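Local coordinates for protein toxin coregulated pilin (Vibrio cholerae, PDB 3HRV) that forms the major subunit of the toxin-coregulated pilus, a type IV pilus essential for bacterial aggregation and for colonization of the host small intestine, at residues A[109-114]-A[179-185]; A[123-127]-A[187-191]; A[59-64]-A[85-89]. One frame throughout, in Å; residues are numbered along the deposited sequence.

How the contacts relate
All three contacts belong to the globular domain of this type IV pilin, around its antiparallel sheet. Contact 2, its centre about 5 Å from that of the chain, is inside the sheet, where strand 185-191 pairs with strand 126-131. Contact 1 sits where the loop leading into strand 185-191 is tied to helix 110-120, and touches contact 2: C113 SG is 3.8 Å from V187 CG2. Contact 3 lies at an edge of the same sheet, where the outermost strand 87-93 meets helix 56-68; the nearest atoms of contacts 3 and 2 are about 7 Å apart, those of contacts 3 and 1 about 11 Å. The sulfate, held by Q112, lies beside contact 1, not between its segments.

Contact 1: A[109-114]-A[179-185]; sequences TQAQCK and CTGTAPF. With SO4 (sulfate ion), chain E.
C113 and C179 are joined by a disulfide, SG to SG 2.0 Å, with a left-handed torsion of -80° about the S-S bond. In type IV pilins a disulfide of this kind closes the D-region near the C-terminus, and here it pins the loop 179-185 to the first turn of helix 110-120. This is the tight side. With chi1 at -180°, C113 SG lies opposite the backbone N and points across to C179, and the same sulfur lies obliquely by the F185 ring, 4.7 Å from the centroid. F185 then leans on the start of the helix, its CE1 3.7 Å from Q110 CA and close to Q110 CB as well. Within the loop, T182 O lies over the rim of one face of that ring.

Q110 adds the one hydrogen bond across the contact: its extended chain carries NE2 to C179 O at 3.0 Å, a somewhat bent bond whose donor is tilted out of the carbonyl plane.

Toward solvent the fit is looser. A183 CB merely brushes T109 CA at 4.2 Å, just before the cis peptide that leads into P184. T109 itself is occupied with the helix start, forming a capping box with Q112: Q112 N donates to T109 OG1 at 3.1 Å and T109 N to Q112 OE1. The other end of that amide, Q112 NE2, holds sulfate O1 at 2.8 Å almost straight (169°). S23, N25 and H20, the last apparently a remnant of the expression tag, bind the same ion, which probably came from the crystallisation liquor.

On the inner side, C113 rests on V129 of strand 126-131. From the exposed loop, T182 N donates to E131 OE1 of that strand, and the backbone of F185 pairs with L108 as strand 185-191 begins alongside strand 100-108.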
loop_
_atom_site.group_PDB
_atom_site.type_symbol
_atom_site.label_atom_id
_atom_site.label_comp_id
_atom_site.label_asym_id
_atom_site.label_seq_id
_atom_site.Cartn_x
_atom_site.Cartn_y
_atom_site.Cartn_z
ATOM N N THR A 109 -7.594 2.961 -11.815
ATOM C CA THR A 109 -8.969 2.802 -12.264
ATOM C C THR A 109 -9.452 1.615 -11.439
ATOM O O THR A 109 -8.649 0.950 -10.779
ATOM C CB THR A 109 -9.052 2.412 -13.749
ATOM O OG1 THR A 109 -8.363 1.173 -13.956
ATOM C CG2 THR A 109 -8.437 3.490 -14.621
ATOM N N GLN A 110 -10.747 1.331 -11.471
ATOM C CA GLN A 110 -11.252 0.206 -10.700
ATOM C C GLN A 110 -10.598 -1.093 -11.155
ATOM O O GLN A 110 -10.259 -1.945 -10.335
ATOM C CB GLN A 110 -12.771 0.098 -10.836
ATOM C CG GLN A 110 -13.385 -0.916 -9.888
ATOM C CD GLN A 110 -14.896 -0.888 -9.916
ATOM O OE1 GLN A 110 -15.518 -1.325 -10.882
ATOM N NE2 GLN A 110 -15.497 -0.360 -8.853
ATOM N N ALA A 111 -10.415 -1.239 -12.466
ATOM C CA ALA A 111 -9.806 -2.446 -13.020
ATOM C C ALA A 111 -8.359 -2.612 -12.560
ATOM O O ALA A 111 -7.922 -3.714 -12.226
ATOM C CB ALA A 111 -9.867 -2.412 -14.543
ATOM N N GLN A 112 -7.611 -1.517 -12.544
ATOM C CA GLN A 112 -6.220 -1.580 -12.115
ATOM C C GLN A 112 -6.134 -1.893 -10.627
ATOM O O GLN A 112 -5.247 -2.616 -10.181
ATOM C CB GLN A 112 -5.523 -0.259 -12.429
ATOM C CG GLN A 112 -5.468 0.032 -13.922
ATOM C CD GLN A 112 -4.894 1.391 -14.236
ATOM O OE1 GLN A 112 -5.188 2.370 -13.553
ATOM N NE2 GLN A 112 -4.081 1.465 -15.285
ATOM N N CYS A 113 -7.071 -1.349 -9.861
ATOM C CA CYS A 113 -7.109 -1.578 -8.426
ATOM C C CYS A 113 -7.338 -3.063 -8.135
ATOM O O CYS A 113 -6.625 -3.660 -7.330
ATOM C CB CYS A 113 -8.222 -0.724 -7.821
ATOM S SG CYS A 113 -8.493 -0.804 -6.021
ATOM N N LYS A 114 -8.326 -3.662 -8.794
ATOM C CA LYS A 114 -8.617 -5.078 -8.575
ATOM C C LYS A 114 -7.429 -5.949 -8.960
ATOM O O LYS A 114 -7.027 -6.846 -8.218
ATOM C CB LYS A 114 -9.831 -5.524 -9.396
ATOM C CG LYS A 114 -11.157 -4.903 -8.985
ATOM C CD LYS A 114 -12.301 -5.534 -9.774
ATOM C CE LYS A 114 -13.641 -4.914 -9.425
ATOM N NZ LYS A 114 -14.766 -5.637 -10.088
ATOM N N CYS A 179 -12.475 -3.042 -4.449
ATOM C CA CYS A 179 -12.325 -1.724 -5.056
ATOM C C CYS A 179 -13.636 -1.120 -5.546
ATOM O O CYS A 179 -13.651 -0.364 -6.513
ATOM C CB CYS A 179 -11.342 -1.790 -6.220
ATOM S SG CYS A 179 -9.690 -2.430 -5.805
ATOM N N THR A 180 -14.735 -1.444 -4.875
ATOM C CA THR A 180 -16.026 -0.898 -5.275
ATOM C C THR A 180 -16.036 0.603 -5.033
ATOM O O THR A 180 -15.395 1.093 -4.098
ATOM C CB THR A 180 -17.187 -1.531 -4.475
ATOM O OG1 THR A 180 -18.420 -0.921 -4.870
ATOM C CG2 THR A 180 -16.989 -1.331 -2.974
ATOM N N GLY A 181 -16.742 1.340 -5.884
ATOM C CA GLY A 181 -16.811 2.772 -5.688
ATOM C C GLY A 181 -16.467 3.651 -6.869
ATOM O O GLY A 181 -16.732 3.312 -8.027
ATOM N N THR A 182 -15.862 4.791 -6.556
ATOM C CA THR A 182 -15.489 5.787 -7.547
ATOM C C THR A 182 -13.980 5.913 -7.709
ATOM O O THR A 182 -13.255 6.046 -6.727
ATOM C CB THR A 182 -16.037 7.170 -7.143
ATOM O OG1 THR A 182 -17.444 7.068 -6.885
ATOM C CG2 THR A 182 -15.792 8.186 -8.240
ATOM N N ALA A 183 -13.513 5.865 -8.953
ATOM C CA ALA A 183 -12.091 6.008 -9.242
ATOM C C ALA A 183 -11.776 7.502 -9.200
ATOM O O ALA A 183 -12.681 8.331 -9.308
ATOM C CB ALA A 183 -11.779 5.443 -10.618
ATOM N N PRO A 184 -10.492 7.871 -9.042
ATOM C CA PRO A 184 -9.333 6.988 -8.910
ATOM C C PRO A 184 -9.182 6.412 -7.511
ATOM O O PRO A 184 -9.579 7.028 -6.518
ATOM C CB PRO A 184 -8.171 7.903 -9.264
ATOM C CG PRO A 184 -8.597 9.188 -8.632
ATOM C CD PRO A 184 -10.064 9.282 -9.033
ATOM N N PHE A 185 -8.601 5.224 -7.441
ATOM C CA PHE A 185 -8.375 4.576 -6.165
ATOM C C PHE A 185 -6.904 4.637 -5.811
ATOM O O PHE A 185 -6.042 4.695 -6.689
ATOM C CB PHE A 185 -8.781 3.105 -6.212
ATOM C CG PHE A 185 -10.226 2.884 -6.519
ATOM C CD1 PHE A 185 -10.679 2.868 -7.834
ATOM C CD2 PHE A 185 -11.143 2.706 -5.490
ATOM C CE1 PHE A 185 -12.027 2.677 -8.121
ATOM C CE2 PHE A 185 -12.493 2.516 -5.764
ATOM C CZ PHE A 185 -12.936 2.502 -7.081
HETATM S S SO4 E . -2.523 -1.209 -17.240
HETATM O O1 SO4 E . -3.828 -0.868 -16.872
HETATM O O2 SO4 E . -2.053 -2.208 -16.373
HETATM O O3 SO4 E . -1.605 -0.091 -17.145
HETATM O O4 SO4 E . -2.635 -1.679 -18.546
#

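Contact 2: A[123-127]-A[187-191]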
loop_
_atom_site.group_PDB
_atom_site.type_symbol
_atom_site.label_atom_id
_atom_site.label_comp_id
_atom_site.label_asym_id
_atom_site.label_seq_id
_atom_site.Cartn_x
_atom_site.Cartn_y
_atom_site.Cartn_z
ATOM N N MET A 123 2.297 -10.036 -0.916
ATOM C CA MET A 123 3.564 -9.552 -0.388
ATOM C C MET A 123 3.375 -8.604 0.794
ATOM O O MET A 123 4.338 -8.265 1.481
ATOM C CB MET A 123 4.347 -8.848 -1.501
ATOM C CG MET A 123 4.779 -9.752 -2.639
ATOM S SD MET A 123 5.634 -8.841 -3.938
ATOM C CE MET A 123 5.124 -7.191 -3.584
ATOM N N PHE A 124 2.050 -8.302 1.078
ATOM C CA PHE A 124 1.779 -7.347 2.153
ATOM C C PHE A 124 0.757 -7.815 3.181
ATOM O O PHE A 124 -0.325 -8.273 2.830
ATOM C CB PHE A 124 1.288 -6.016 1.574
ATOM C CG PHE A 124 2.310 -5.300 0.744
ATOM C CD1 PHE A 124 2.370 -5.497 -0.632
ATOM C CD2 PHE A 124 3.224 -4.438 1.342
ATOM C CE1 PHE A 124 3.330 -4.844 -1.398
ATOM C CE2 PHE A 124 4.186 -3.781 0.584
ATOM C CZ PHE A 124 4.238 -3.986 -0.789
ATOM N N PRO A 125 1.078 -7.708 4.460
ATOM C CA PRO A 125 0.126 -8.131 5.487
ATOM C C PRO A 125 -1.106 -7.029 5.661
ATOM O O PRO A 125 -2.177 -7.317 6.197
ATOM C CB PRO A 125 1.036 -8.601 6.626
ATOM C CG PRO A 125 2.258 -7.771 6.455
ATOM C CD PRO A 125 2.461 -7.767 4.962
ATOM N N PHE A 126 -0.820 -5.904 5.206
ATOM C CA PHE A 126 -1.804 -4.830 5.359
ATOM C C PHE A 126 -2.185 -4.223 4.004
ATOM O O PHE A 126 -1.313 -3.891 3.202
ATOM C CB PHE A 126 -1.206 -3.740 6.259
ATOM C CG PHE A 126 -2.136 -2.593 6.552
ATOM C CD1 PHE A 126 -3.000 -2.638 7.644
ATOM C CD2 PHE A 126 -2.120 -1.447 5.759
ATOM C CE1 PHE A 126 -3.832 -1.555 7.943
ATOM C CE2 PHE A 126 -2.947 -0.361 6.049
ATOM C CZ PHE A 126 -3.804 -0.416 7.144
ATOM N N ILE A 127 -3.484 -4.097 3.749
ATOM C CA ILE A 127 -3.974 -3.510 2.502
ATOM C C ILE A 127 -5.166 -2.612 2.804
ATOM O O ILE A 127 -6.133 -3.043 3.431
ATOM C CB ILE A 127 -4.425 -4.585 1.497
ATOM C CG1 ILE A 127 -3.268 -5.539 1.195
ATOM C CG2 ILE A 127 -4.905 -3.914 0.211
ATOM C CD1 ILE A 127 -3.635 -6.672 0.254
ATOM N N VAL A 187 -4.266 2.536 -3.307
ATOM C CA VAL A 187 -4.142 1.374 -2.447
ATOM C C VAL A 187 -2.882 1.518 -1.614
ATOM O O VAL A 187 -1.806 1.820 -2.132
ATOM C CB VAL A 187 -4.063 0.066 -3.256
ATOM C CG1 VAL A 187 -3.959 -1.121 -2.308
ATOM C CG2 VAL A 187 -5.294 -0.070 -4.142
ATOM N N ALA A 188 -3.031 1.327 -0.310
ATOM C CA ALA A 188 -1.906 1.415 0.604
ATOM C C ALA A 188 -1.493 -0.003 0.966
ATOM O O ALA A 188 -2.278 -0.754 1.548
ATOM C CB ALA A 188 -2.309 2.182 1.857
ATOM N N PHE A 189 -0.273 -0.376 0.592
ATOM C CA PHE A 189 0.256 -1.698 0.890
ATOM C C PHE A 189 1.198 -1.519 2.066
ATOM O O PHE A 189 2.233 -0.860 1.953
ATOM C CB PHE A 189 1.000 -2.258 -0.325
ATOM C CG PHE A 189 0.115 -2.493 -1.517
ATOM C CD1 PHE A 189 -0.042 -1.511 -2.493
ATOM C CD2 PHE A 189 -0.585 -3.688 -1.649
ATOM C CE1 PHE A 189 -0.884 -1.719 -3.587
ATOM C CE2 PHE A 189 -1.431 -3.908 -2.737
ATOM C CZ PHE A 189 -1.579 -2.919 -3.707
ATOM N N GLY A 190 0.832 -2.089 3.206
ATOM C CA GLY A 190 1.657 -1.907 4.381
ATOM C C GLY A 190 2.379 -3.112 4.931
ATOM O O GLY A 190 1.975 -4.261 4.731
ATOM N N ASN A 191 3.472 -2.827 5.625
ATOM C CA ASN A 191 4.272 -3.856 6.263
ATOM C C ASN A 191 4.864 -3.238 7.525
ATOM O O ASN A 191 4.734 -2.033 7.758
ATOM C CB ASN A 191 5.388 -4.337 5.335
ATOM C CG ASN A 191 5.781 -5.774 5.608
ATOM O OD1 ASN A 191 5.475 -6.317 6.667
ATOM N ND2 ASN A 191 6.467 -6.395 4.655
#
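G190 N donates to F126 O at 2.8 Å and 169°, the shorter of two backbone bonds that close an antiparallel hydrogen-bonded pair in the central sheet of the pilin domain; the return bond, F126 N to G190 O, is longer at 3.3 Å and more bent. One step on, I127 and F189 form the non-hydrogen-bonded pair, with I127 CA 3.4 Å from A188 O in a CA-H...O contact.

On the face bearing I127 and F189, the F124 ring comes in from the loop before the strand. F189 CB stands over its centre, 3.3 Å from the centroid and 5° off the normal, a CH-pi contact, while G190 O lies in its plane at the edge. The two rings meet obliquely, with planes at 45°. L33 of helix 24-44 packs against both phenylalanines, and L116 and V120 of helix 110-120 also press on F189.

On the other face, G190 has no side chain, and the F126 ring turns its edge to the G190 backbone, CD2 4.0 Å from G190 N. At the last residue of strand 185-191, N191 OD1 lies 3.5 Å from P125 CG.

Contact 3: A[59-64]-A[85-89]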
loop_
_atom_site.group_PDB
_atom_site.type_symbol
_atom_site.label_atom_id
_atom_site.label_comp_id
_atom_site.label_asym_id
_atom_site.label_seq_id
_atom_site.Cartn_x
_atom_site.Cartn_y
_atom_site.Cartn_z
ATOM N N ALA A 59 5.458 11.907 2.189
ATOM C CA ALA A 59 5.451 10.517 1.747
ATOM C C ALA A 59 6.156 10.365 0.401
ATOM O O ALA A 59 6.874 9.389 0.171
ATOM C CB ALA A 59 4.012 10.006 1.654
ATOM N N THR A 60 5.974 11.247 -0.572
ATOM C CA THR A 60 6.596 11.170 -1.884
ATOM C C THR A 60 8.059 11.588 -1.771
ATOM O O THR A 60 8.933 10.994 -2.403
ATOM C CB THR A 60 5.870 12.084 -2.890
ATOM O OG1 THR A 60 5.927 13.434 -2.417
ATOM C CG2 THR A 60 4.414 11.665 -3.049
ATOM N N GLN A 61 8.414 12.475 -0.746
ATOM C CA GLN A 61 9.812 12.805 -0.500
ATOM C C GLN A 61 10.574 11.592 0.029
ATOM O O GLN A 61 11.736 11.384 -0.312
ATOM C CB GLN A 61 9.914 13.954 0.501
ATOM C CG GLN A 61 9.785 15.331 -0.127
ATOM C CD GLN A 61 9.054 16.301 0.775
ATOM O OE1 GLN A 61 8.976 16.102 1.987
ATOM N NE2 GLN A 61 8.512 17.357 0.187
ATOM N N LEU A 62 9.923 10.793 0.869
ATOM C CA LEU A 62 10.573 9.607 1.412
ATOM C C LEU A 62 10.886 8.636 0.277
ATOM O O LEU A 62 11.978 8.069 0.214
ATOM C CB LEU A 62 9.674 8.944 2.462
ATOM C CG LEU A 62 10.156 7.628 3.083
ATOM C CD1 LEU A 62 11.579 7.777 3.615
ATOM C CD2 LEU A 62 9.198 7.238 4.204
ATOM N N ALA A 63 9.925 8.452 -0.624
ATOM C CA ALA A 63 10.121 7.569 -1.762
ATOM C C ALA A 63 11.301 8.068 -2.594
ATOM O O ALA A 63 12.188 7.294 -2.956
ATOM C CB ALA A 63 8.853 7.520 -2.613
ATOM N N ASN A 64 11.318 9.363 -2.893
ATOM C CA ASN A 64 12.418 9.918 -3.675
ATOM C C ASN A 64 13.736 9.833 -2.913
ATOM O O ASN A 64 14.803 9.756 -3.524
ATOM C CB ASN A 64 12.123 11.367 -4.071
ATOM C CG ASN A 64 11.030 11.468 -5.117
ATOM O OD1 ASN A 64 10.956 10.649 -6.032
ATOM N ND2 ASN A 64 10.185 12.484 -4.997
ATOM N N ALA A 85 6.216 9.412 -8.270
ATOM C CA ALA A 85 6.633 8.543 -7.183
ATOM C C ALA A 85 5.475 8.012 -6.351
ATOM O O ALA A 85 4.485 8.706 -6.124
ATOM C CB ALA A 85 7.611 9.288 -6.280
ATOM N N MET A 86 5.592 6.762 -5.918
ATOM C CA MET A 86 4.575 6.197 -5.055
ATOM C C MET A 86 4.895 6.888 -3.741
ATOM O O MET A 86 6.009 7.452 -3.552
ATOM C CB MET A 86 4.755 4.686 -4.900
ATOM C CG MET A 86 4.613 3.903 -6.196
ATOM S SD MET A 86 4.793 2.122 -5.955
ATOM C CE MET A 86 6.577 1.963 -5.845
ATOM N N GLY A 87 3.913 7.019 -2.865
ATOM C CA GLY A 87 4.189 7.654 -1.595
ATOM C C GLY A 87 4.473 6.581 -0.565
ATOM O O GLY A 87 4.029 5.444 -0.716
ATOM N N ILE A 88 5.240 6.925 0.463
ATOM C CA ILE A 88 5.525 5.978 1.530
ATOM C C ILE A 88 5.170 6.676 2.831
ATOM O O ILE A 88 5.798 7.668 3.203
ATOM C CB ILE A 88 7.010 5.558 1.567
ATOM C CG1 ILE A 88 7.411 4.940 0.223
ATOM C CG2 ILE A 88 7.234 4.541 2.691
ATOM C CD1 ILE A 88 8.883 4.601 0.125
ATOM N N PHE A 89 4.138 6.166 3.497
ATOM C CA PHE A 89 3.672 6.725 4.760
ATOM C C PHE A 89 4.063 5.848 5.932
ATOM O O PHE A 89 3.944 4.626 5.872
ATOM C CB PHE A 89 2.145 6.833 4.796
ATOM C CG PHE A 89 1.581 8.005 4.052
ATOM C CD1 PHE A 89 1.244 7.898 2.707
ATOM C CD2 PHE A 89 1.346 9.206 4.710
ATOM C CE1 PHE A 89 0.674 8.976 2.029
ATOM C CE2 PHE A 89 0.779 10.288 4.043
ATOM C CZ PHE A 89 0.441 10.172 2.701
#
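A59 O is gripped by two backbone N-H groups from opposite faces of its carbonyl plane: A63 N within the helix and, from the strand, I88 N at 3.0 Å. I88 N comes from well above the plane, not along a lone pair, and on the face opposite A63 N. Helix 59-64 and strand 87-89 run at 108° to each other, and this bond fastens them where they meet.

The I88 side chain carries much of the packing. Its CB meets L62 CD2 at 3.8 Å, and the CG2 branch touches the same methyl at 3.7 Å; the two side chains cross at about a right angle. The longer branch, with CG1 anti to the carbonyl carbon (chi1 -58°), runs along A63 instead: CG1 lies 4.1 Å from A63 CB, and the terminal CD1 ends 3.7 Å from A63 CA.

A59 and A63 are small enough to let the backbones close in. A63 CB presses on M86 O at 3.0 Å, a tight approach. A59 CA sits 3.2 Å from I88 O in a CA-H...O contact. Both carbonyl oxygens are buried with no hydrogen-bond partner in the model. A59 CB, meanwhile, stands over the centre of the F89 ring in a CH-pi contact, 3.6 Å from the centroid and 14° off its normal.

Helix 56-68 crosses the start of strand 87-93 here, V36 and M40 of helix 24-44 pack on I88, and the backbones of G87 and F89 pair with T104 and A102 of strand 100-108.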